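Local coordinates for protein tRNA (Adenine(22)-N(1))-methyltransferase (Mycoplasma capricolum subsp. capricolum, PDB 6QE6) that probably methylates N1 of adenine 22 in tRNA and, in this structure, holds the cofactor product S-adenosyl-L-homocysteine, at residues 159-164 with 168-173; 188-193 with 200-205. All blocks are in the same frame, centred on the assembly; numbering follows the deposited sequence.

Contact 1: 159-164 with 168-173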
ATOM      1  N   GLU A 159       0.387   0.847   9.761  1.00 28.17           N
ATOM      2  CA  GLU A 159      -0.546   1.536   8.897  1.00 27.05           C
ATOM      3  C   GLU A 159      -0.459   3.010   9.207  1.00 27.62           C
ATOM      4  O   GLU A 159      -0.096   3.404  10.320  1.00 23.47           O
ATOM      5  CB  GLU A 159      -1.989   1.095   9.088  1.00 25.70           C
ATOM      6  CG  GLU A 159      -2.250  -0.351   8.858  1.00 27.24           C
ATOM      7  CD  GLU A 159      -3.748  -0.644   8.859  1.00 37.92           C
ATOM      8  OE1 GLU A 159      -4.237  -1.333   9.795  1.00 35.63           O
ATOM      9  OE2 GLU A 159      -4.431  -0.164   7.920  1.00 37.84           O
ATOM     10  N   SER A 160      -0.807   3.816   8.203  1.00 29.84           N
ATOM     11  CA  SER A 160      -0.978   5.250   8.395  1.00 29.35           C
ATOM     12  C   SER A 160      -1.788   5.814   7.233  1.00 28.71           C
ATOM     13  O   SER A 160      -2.018   5.147   6.216  1.00 28.72           O
ATOM     14  CB  SER A 160       0.366   5.950   8.531  1.00 27.99           C
ATOM     15  OG  SER A 160       0.706   6.515   7.303  1.00 34.13           O
ATOM     16  N   PHE A 161      -2.225   7.059   7.401  1.00 26.19           N
ATOM     17  CA  PHE A 161      -3.174   7.684   6.487  1.00 27.53           C
ATOM     18  C   PHE A 161      -2.598   9.021   6.058  1.00 28.20           C
ATOM     19  O   PHE A 161      -2.271   9.854   6.912  1.00 31.05           O
ATOM     20  CB  PHE A 161      -4.549   7.856   7.154  1.00 26.14           C
ATOM     21  CG  PHE A 161      -5.611   8.410   6.235  1.00 29.13           C
ATOM     22  CD1 PHE A 161      -6.099   7.654   5.168  1.00 31.15           C
ATOM     23  CD2 PHE A 161      -6.132   9.692   6.440  1.00 30.31           C
ATOM     24  CE1 PHE A 161      -7.080   8.161   4.319  1.00 27.74           C
ATOM     25  CE2 PHE A 161      -7.122  10.205   5.608  1.00 29.56           C
ATOM     26  CZ  PHE A 161      -7.594   9.442   4.546  1.00 32.95           C
ATOM     27  N   ILE A 162      -2.483   9.226   4.746  1.00 29.03           N
ATOM     28  CA  ILE A 162      -1.677  10.301   4.169  1.00 30.91           C
ATOM     29  C   ILE A 162      -2.532  11.157   3.235  1.00 34.66           C
ATOM     30  O   ILE A 162      -3.288  10.633   2.403  1.00 27.18           O
ATOM     31  CB  ILE A 162      -0.466   9.733   3.408  1.00 29.06           C
ATOM     32  CG1 ILE A 162       0.452   8.955   4.356  1.00 26.89           C
ATOM     33  CG2 ILE A 162       0.280  10.833   2.664  1.00 30.19           C
ATOM     34  CD1 ILE A 162       1.465   8.112   3.633  1.00 28.12           C
ATOM     35  N   TYR A 163      -2.398  12.473   3.361  1.00 33.44           N
ATOM     36  CA  TYR A 163      -2.964  13.410   2.402  1.00 35.58           C
ATOM     37  C   TYR A 163      -1.835  14.018   1.578  1.00 34.23           C
ATOM     38  O   TYR A 163      -0.898  14.588   2.143  1.00 34.31           O
ATOM     39  CB  TYR A 163      -3.756  14.517   3.105  1.00 32.78           C
ATOM     40  CG  TYR A 163      -4.054  15.652   2.162  1.00 39.37           C
ATOM     41  CD1 TYR A 163      -5.145  15.594   1.300  1.00 37.94           C
ATOM     42  CD2 TYR A 163      -3.210  16.768   2.090  1.00 40.61           C
ATOM     43  CE1 TYR A 163      -5.406  16.623   0.407  1.00 46.31           C
ATOM     44  CE2 TYR A 163      -3.455  17.800   1.191  1.00 47.24           C
ATOM     45  CZ  TYR A 163      -4.555  17.729   0.355  1.00 51.44           C
ATOM     46  OH  TYR A 163      -4.797  18.762  -0.531  1.00 53.60           O
ATOM     47  N   GLU A 164      -1.922  13.915   0.251  1.00 34.42           N
ATOM     48  CA  GLU A 164      -0.977  14.626  -0.602  1.00 35.60           C
ATOM     49  C   GLU A 164      -1.617  14.947  -1.946  1.00 37.75           C
ATOM     50  O   GLU A 164      -2.299  14.104  -2.533  1.00 38.14           O
ATOM     51  CB  GLU A 164       0.317  13.825  -0.816  1.00 38.55           C
ATOM     52  CG  GLU A 164       1.314  14.512  -1.759  1.00 41.95           C
ATOM     53  CD  GLU A 164       2.696  13.845  -1.780  1.00 49.00           C
ATOM     54  OE1 GLU A 164       2.785  12.624  -1.509  1.00 46.11           O
ATOM     55  OE2 GLU A 164       3.696  14.551  -2.070  1.00 51.69           O
ATOM     56  N   TYR A 168      -6.037  11.241  -0.988  1.00 35.47           N
ATOM     57  CA  TYR A 168      -5.711  10.448   0.187  1.00 32.19           C
ATOM     58  C   TYR A 168      -5.062   9.121  -0.192  1.00 33.27           C
ATOM     59  O   TYR A 168      -5.232   8.597  -1.300  1.00 33.09           O
ATOM     60  CB  TYR A 168      -6.952  10.209   1.041  1.00 30.04           C
ATOM     61  CG  TYR A 168      -7.423  11.501   1.623  1.00 34.69           C
ATOM     62  CD1 TYR A 168      -6.728  12.104   2.655  1.00 34.18           C
ATOM     63  CD2 TYR A 168      -8.527  12.156   1.101  1.00 38.66           C
ATOM     64  CE1 TYR A 168      -7.138  13.314   3.187  1.00 35.42           C
ATOM     65  CE2 TYR A 168      -8.946  13.373   1.622  1.00 42.89           C
ATOM     66  CZ  TYR A 168      -8.248  13.944   2.667  1.00 40.93           C
ATOM     67  OH  TYR A 168      -8.658  15.146   3.193  1.00 40.99           O
ATOM     68  N   TYR A 169      -4.284   8.598   0.749  1.00 29.60           N
ATOM     69  CA  TYR A 169      -3.490   7.402   0.529  1.00 30.28           C
ATOM     70  C   TYR A 169      -3.479   6.546   1.787  1.00 31.47           C
ATOM     71  O   TYR A 169      -3.456   7.061   2.910  1.00 28.04           O
ATOM     72  CB  TYR A 169      -2.061   7.751   0.137  1.00 28.03           C
ATOM     73  CG  TYR A 169      -1.975   8.485  -1.169  1.00 35.77           C
ATOM     74  CD1 TYR A 169      -2.025   9.880  -1.212  1.00 27.77           C
ATOM     75  CD2 TYR A 169      -1.838   7.787  -2.362  1.00 31.78           C
ATOM     76  CE1 TYR A 169      -1.947  10.538  -2.391  1.00 29.31           C
ATOM     77  CE2 TYR A 169      -1.758   8.445  -3.553  1.00 33.25           C
ATOM     78  CZ  TYR A 169      -1.823   9.820  -3.568  1.00 37.51           C
ATOM     79  OH  TYR A 169      -1.742  10.483  -4.768  1.00 48.02           O
ATOM     80  N   TRP A 170      -3.466   5.236   1.580  1.00 27.42           N
ATOM     81  CA  TRP A 170      -3.563   4.264   2.657  1.00 27.85           C
ATOM     82  C   TRP A 170      -2.264   3.472   2.655  1.00 29.58           C
ATOM     83  O   TRP A 170      -1.989   2.710   1.722  1.00 29.78           O
ATOM     84  CB  TRP A 170      -4.781   3.356   2.469  1.00 27.42           C
ATOM     85  CG  TRP A 170      -6.147   3.978   2.769  1.00 30.81           C
ATOM     86  CD1 TRP A 170      -6.903   3.775   3.884  1.00 32.99           C
ATOM     87  CD2 TRP A 170      -6.920   4.857   1.924  1.00 31.79           C
ATOM     88  NE1 TRP A 170      -8.088   4.473   3.800  1.00 32.82           N
ATOM     89  CE2 TRP A 170      -8.121   5.149   2.611  1.00 35.94           C
ATOM     90  CE3 TRP A 170      -6.707   5.433   0.667  1.00 30.15           C
ATOM     91  CZ2 TRP A 170      -9.110   5.986   2.074  1.00 32.06           C
ATOM     92  CZ3 TRP A 170      -7.678   6.249   0.138  1.00 31.65           C
ATOM     93  CH2 TRP A 170      -8.873   6.523   0.842  1.00 31.01           C
ATOM     94  N   LEU A 171      -1.454   3.660   3.676  1.00 25.68           N
ATOM     95  CA  LEU A 171      -0.186   2.965   3.746  1.00 29.01           C
ATOM     96  C   LEU A 171      -0.315   1.806   4.723  1.00 32.18           C
ATOM     97  O   LEU A 171      -0.793   1.992   5.846  1.00 27.75           O
ATOM     98  CB  LEU A 171       0.931   3.924   4.160  1.00 30.97           C
ATOM     99  CG  LEU A 171       2.311   3.300   4.346  1.00 31.11           C
ATOM    100  CD1 LEU A 171       3.391   4.122   3.691  1.00 30.50           C
ATOM    101  CD2 LEU A 171       2.592   3.160   5.824  1.00 31.44           C
ATOM    102  N   ILE A 172       0.112   0.619   4.290  1.00 28.85           N
ATOM    103  CA  ILE A 172       0.008  -0.588   5.093  1.00 28.66           C
ATOM    104  C   ILE A 172       1.258  -1.437   4.868  1.00 30.23           C
ATOM    105  O   ILE A 172       1.710  -1.616   3.730  1.00 28.80           O
ATOM    106  CB  ILE A 172      -1.292  -1.369   4.775  1.00 34.26           C
ATOM    107  CG1 ILE A 172      -1.387  -2.649   5.624  1.00 27.95           C
ATOM    108  CG2 ILE A 172      -1.440  -1.619   3.273  1.00 30.19           C
ATOM    109  CD1 ILE A 172      -2.697  -3.426   5.482  1.00 26.55           C
ATOM    110  N   GLU A 173       1.848  -1.909   5.961  1.00 27.82           N
ATOM    111  CA  GLU A 173       3.043  -2.739   5.930  1.00 30.90           C
ATOM    112  C   GLU A 173       2.683  -4.129   6.447  1.00 31.65           C
ATOM    113  O   GLU A 173       2.133  -4.270   7.545  1.00 31.12           O
ATOM    114  CB  GLU A 173       4.183  -2.139   6.766  1.00 30.75           C
ATOM    115  CG  GLU A 173       5.259  -3.184   7.111  1.00 32.61           C
ATOM    116  CD  GLU A 173       6.601  -2.588   7.550  1.00 39.89           C
ATOM    117  OE1 GLU A 173       6.634  -1.398   7.946  1.00 38.66           O
ATOM    118  OE2 GLU A 173       7.624  -3.319   7.508  1.00 38.85           O
TER
HETATM  119  O   HOH W   1      -3.554   1.478   5.964  1.00 33.84           O
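Phe161 turns the edge of its ring to the face of Trp170, and the two aromatics sit on paired strands of an antiparallel beta hairpin, 155-163 with 168-175, at one margin of the Rossmann-like methyltransferase sheet. Four backbone hydrogen bonds join Ser160 to Leu171 and Ile162 to Tyr169; the shortest, Tyr169 N to Ile162 O at 2.8 Å, is also the most bent, at 135°. The packing is tightest on the face carrying Phe161, Tyr163, Tyr168 and Trp170. With CG anti to the backbone N (chi1 -176°), the Phe161 ring swings across to strand 168-173, and its CE1 settles 3.6 Å from Trp170 CE2, over the indole near its rim. Its CZ reaches Tyr168 CD1 at 3.4 Å, though these nearly parallel rings are slid so far apart that they barely overlap. Large flat residues suit this surface because helix 200-217 covers it, bringing in Tyr202 and Tyr205.

Farther along, the cluster opens to solvent: Tyr163 is exposed and meets Tyr168 obliquely, its CD1 lying over one face of that ring, 3.6 Å from CE1. The reverse face is more loosely filled across the strands, with CB of Ile162 4.1 Å from CB of Tyr169; here helix 24-31 covers the aliphatic side chains. Back on the aromatic face, at the end away from Tyr163, Glu159, a buried carboxylate, is balanced by a salt bridge to Arg146, and one water donates both to Glu159 OE2, at 2.7 Å, and to Leu171 O, at 2.8 Å.

Contact 2: 188-193 with 200-205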
ATOM      1  N   ILE A 188     -10.674  -4.467  10.726  1.00 32.27           N
ATOM      2  CA  ILE A 188     -10.474  -4.955   9.371  1.00 33.35           C
ATOM      3  C   ILE A 188     -10.998  -3.935   8.374  1.00 36.56           C
ATOM      4  O   ILE A 188     -10.379  -3.672   7.331  1.00 36.04           O
ATOM      5  CB  ILE A 188     -11.148  -6.327   9.204  1.00 32.91           C
ATOM      6  CG1 ILE A 188     -10.434  -7.356  10.086  1.00 36.28           C
ATOM      7  CG2 ILE A 188     -11.130  -6.755   7.765  1.00 30.81           C
ATOM      8  CD1 ILE A 188     -10.831  -8.797   9.805  1.00 37.39           C
ATOM      9  N   GLU A 189     -12.110  -3.290   8.719  1.00 35.77           N
ATOM     10  CA  GLU A 189     -12.750  -2.358   7.809  1.00 36.13           C
ATOM     11  C   GLU A 189     -11.952  -1.066   7.679  1.00 33.36           C
ATOM     12  O   GLU A 189     -11.742  -0.567   6.571  1.00 28.67           O
ATOM     13  CB  GLU A 189     -14.169  -2.073   8.303  1.00 39.20           C
ATOM     14  CG  GLU A 189     -14.886  -1.076   7.447  1.00 43.70           C
ATOM     15  CD  GLU A 189     -15.940  -1.720   6.601  1.00 53.92           C
ATOM     16  OE1 GLU A 189     -16.336  -2.856   6.959  1.00 57.74           O
ATOM     17  OE2 GLU A 189     -16.369  -1.096   5.597  1.00 54.53           O
ATOM     18  N   PHE A 190     -11.498  -0.510   8.805  1.00 33.68           N
ATOM     19  CA  PHE A 190     -11.007   0.858   8.826  1.00 35.75           C
ATOM     20  C   PHE A 190      -9.594   1.032   9.350  1.00 36.34           C
ATOM     21  O   PHE A 190      -9.086   2.161   9.305  1.00 35.11           O
ATOM     22  CB  PHE A 190     -11.924   1.741   9.672  1.00 32.22           C
ATOM     23  CG  PHE A 190     -13.330   1.771   9.205  1.00 36.02           C
ATOM     24  CD1 PHE A 190     -13.655   2.339   7.980  1.00 37.43           C
ATOM     25  CD2 PHE A 190     -14.350   1.257  10.003  1.00 41.73           C
ATOM     26  CE1 PHE A 190     -14.974   2.388   7.548  1.00 38.23           C
ATOM     27  CE2 PHE A 190     -15.683   1.311   9.587  1.00 40.80           C
ATOM     28  CZ  PHE A 190     -15.992   1.880   8.354  1.00 40.18           C
ATOM     29  N   GLY A 191      -8.961  -0.022   9.874  1.00 29.66           N
ATOM     30  CA  GLY A 191      -7.594   0.077  10.353  1.00 32.56           C
ATOM     31  C   GLY A 191      -7.418  -0.282  11.816  1.00 34.00           C
ATOM     32  O   GLY A 191      -8.226   0.145  12.643  1.00 35.09           O
ATOM     33  N   SER A 192      -6.383  -1.067  12.150  1.00 32.37           N
ATOM     34  CA  SER A 192      -6.061  -1.362  13.549  1.00 37.34           C
ATOM     35  C   SER A 192      -6.035  -0.085  14.380  1.00 33.53           C
ATOM     36  O   SER A 192      -5.357   0.880  14.019  1.00 36.53           O
ATOM     37  CB  SER A 192      -4.701  -2.072  13.658  1.00 38.95           C
ATOM     38  OG  SER A 192      -4.492  -3.043  12.630  1.00 43.98           O
ATOM     39  N   LYS A 193      -6.793  -0.084  15.489  1.00 34.28           N
ATOM     40  CA  LYS A 193      -6.872   1.078  16.385  1.00 37.19           C
ATOM     41  C   LYS A 193      -5.497   1.612  16.753  1.00 34.97           C
ATOM     42  O   LYS A 193      -5.277   2.833  16.794  1.00 34.59           O
ATOM     43  CB  LYS A 193      -7.601   0.710  17.672  1.00 38.31           C
ATOM     44  CG  LYS A 193      -8.922   0.037  17.498  1.00 46.39           C
ATOM     45  CD  LYS A 193      -9.444  -0.383  18.868  1.00 54.80           C
ATOM     46  CE  LYS A 193      -9.188  -1.856  19.168  1.00 55.50           C
ATOM     47  NZ  LYS A 193     -10.397  -2.476  19.799  1.00 55.02           N
ATOM     48  N   SER A 200      -6.596  12.895  13.965  1.00 36.87           N
ATOM     49  CA  SER A 200      -7.584  13.880  13.523  1.00 38.12           C
ATOM     50  C   SER A 200      -7.706  13.939  12.004  1.00 35.37           C
ATOM     51  O   SER A 200      -8.792  14.222  11.486  1.00 39.82           O
ATOM     52  CB  SER A 200      -7.249  15.268  14.081  1.00 40.75           C
ATOM     53  OG  SER A 200      -5.843  15.466  14.178  1.00 47.50           O
ATOM     54  N   LEU A 201      -6.628  13.679  11.267  1.00 37.31           N
ATOM     55  CA  LEU A 201      -6.743  13.650   9.811  1.00 37.32           C
ATOM     56  C   LEU A 201      -7.718  12.558   9.366  1.00 35.90           C
ATOM     57  O   LEU A 201      -8.671  12.823   8.617  1.00 31.20           O
ATOM     58  CB  LEU A 201      -5.362  13.454   9.170  1.00 26.87           C
ATOM     59  CG  LEU A 201      -5.297  13.443   7.633  1.00 30.59           C
ATOM     60  CD1 LEU A 201      -5.661  14.809   7.043  1.00 22.85           C
ATOM     61  CD2 LEU A 201      -3.928  13.004   7.124  1.00 32.32           C
ATOM     62  N   TYR A 202      -7.517  11.328   9.859  1.00 31.63           N
ATOM     63  CA  TYR A 202      -8.342  10.195   9.433  1.00 32.85           C
ATOM     64  C   TYR A 202      -9.770  10.313   9.957  1.00 29.80           C
ATOM     65  O   TYR A 202     -10.731   9.963   9.257  1.00 28.26           O
ATOM     66  CB  TYR A 202      -7.697   8.879   9.898  1.00 28.33           C
ATOM     67  CG  TYR A 202      -8.311   7.626   9.338  1.00 27.12           C
ATOM     68  CD1 TYR A 202      -8.664   7.538   8.003  1.00 24.88           C
ATOM     69  CD2 TYR A 202      -8.527   6.510  10.147  1.00 32.73           C
ATOM     70  CE1 TYR A 202      -9.235   6.386   7.486  1.00 30.94           C
ATOM     71  CE2 TYR A 202      -9.095   5.339   9.632  1.00 29.81           C
ATOM     72  CZ  TYR A 202      -9.448   5.288   8.302  1.00 30.47           C
ATOM     73  OH  TYR A 202     -10.012   4.146   7.775  1.00 32.42           O
ATOM     74  N   ILE A 203      -9.933  10.779  11.193  1.00 29.45           N
ATOM     75  CA  ILE A 203     -11.282  10.976  11.708  1.00 35.22           C
ATOM     76  C   ILE A 203     -12.017  12.005  10.860  1.00 33.08           C
ATOM     77  O   ILE A 203     -13.185  11.816  10.499  1.00 29.92           O
ATOM     78  CB  ILE A 203     -11.240  11.371  13.197  1.00 38.29           C
ATOM     79  CG1 ILE A 203     -10.726  10.193  14.031  1.00 33.97           C
ATOM     80  CG2 ILE A 203     -12.614  11.781  13.671  1.00 29.46           C
ATOM     81  CD1 ILE A 203     -10.365  10.566  15.451  1.00 34.37           C
ATOM     82  N   SER A 204     -11.327  13.085  10.492  1.00 35.86           N
ATOM     83  CA  SER A 204     -11.931  14.106   9.642  1.00 34.09           C
ATOM     84  C   SER A 204     -12.404  13.508   8.322  1.00 32.07           C
ATOM     85  O   SER A 204     -13.543  13.737   7.888  1.00 29.07           O
ATOM     86  CB  SER A 204     -10.925  15.221   9.407  1.00 29.52           C
ATOM     87  OG  SER A 204     -11.526  16.218   8.634  1.00 43.37           O
ATOM     88  N   TYR A 205     -11.545  12.700   7.692  1.00 30.23           N
ATOM     89  CA  TYR A 205     -11.914  12.013   6.459  1.00 30.80           C
ATOM     90  C   TYR A 205     -13.155  11.137   6.650  1.00 33.46           C
ATOM     91  O   TYR A 205     -14.027  11.083   5.772  1.00 30.58           O
ATOM     92  CB  TYR A 205     -10.727  11.181   5.974  1.00 29.91           C
ATOM     93  CG  TYR A 205     -11.030  10.338   4.761  1.00 34.71           C
ATOM     94  CD1 TYR A 205     -10.849  10.851   3.475  1.00 35.22           C
ATOM     95  CD2 TYR A 205     -11.495   9.038   4.893  1.00 28.66           C
ATOM     96  CE1 TYR A 205     -11.124  10.095   2.360  1.00 30.71           C
ATOM     97  CE2 TYR A 205     -11.779   8.274   3.786  1.00 33.80           C
ATOM     98  CZ  TYR A 205     -11.585   8.807   2.522  1.00 36.66           C
ATOM     99  OH  TYR A 205     -11.864   8.046   1.409  1.00 41.85           O
TER
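Tyr202 and Phe190 cross at about a right angle, and the tyrosine makes the contact with its hydroxyl end. From helix 200-217 the phenol reaches over to the last turn of helix 185-190, although the CA atoms of Tyr202 and Phe190 are still 9.7 Å apart. The CB bond of Tyr202 already points to the other segment, and a chi1 of -170° carries the ring on in that direction. Its OH donates to Phe190 O at 2.7 Å, in the carbonyl plane and on a lone pair, with a C=O...O angle of 124°. Phe190 O in turn lies near the plane of the phenol, at its edge, 3.2 Å from Tyr202 CE2. Tyr202 OH also sits 3.6 Å from Phe190 CB and near the plane of the phenylalanine ring, at its edge, so the two rings do not stack. The Phe190 ring has CG of Glu189 over the centre of one face and packs against Arg233 and Ile237 of helix 225-244.

Gly191 follows with a positive phi of 121°, a backbone conformation that glycine readily adopts. A tyrosine suits position 202 because its long, rigid ring spans the gap, and Phe161 and Phe196 meet that ring on the way. The carbonyl of buried Phe190, at the C-terminal end of its helix, thus takes a directional, uncharged donor from another helix.

Contacts 1 and 2 follow one another in the chain and touch in space, with centres about 10 Å apart. Helix 200-217 lies on the aromatic face of the hairpin: Tyr205 CG packs 3.6 Å from Phe161 CZ, while Tyr205 OH approaches Trp170 CH2 at 3.4 Å. A polar tie probably joins them too, Ser192 N to Glu159 OE1 at 3.2 Å. The cofactor product is nearer contact 1: between nearest atoms, the Tyr169 side chain is about 7 Å from it and the Glu164 side chain about 3 Å from that of Arg25, a cofactor-binding residue whose backbone N also hydrogen-bonds to Glu164 OE1. Contact 2 is remote from the annotated sites.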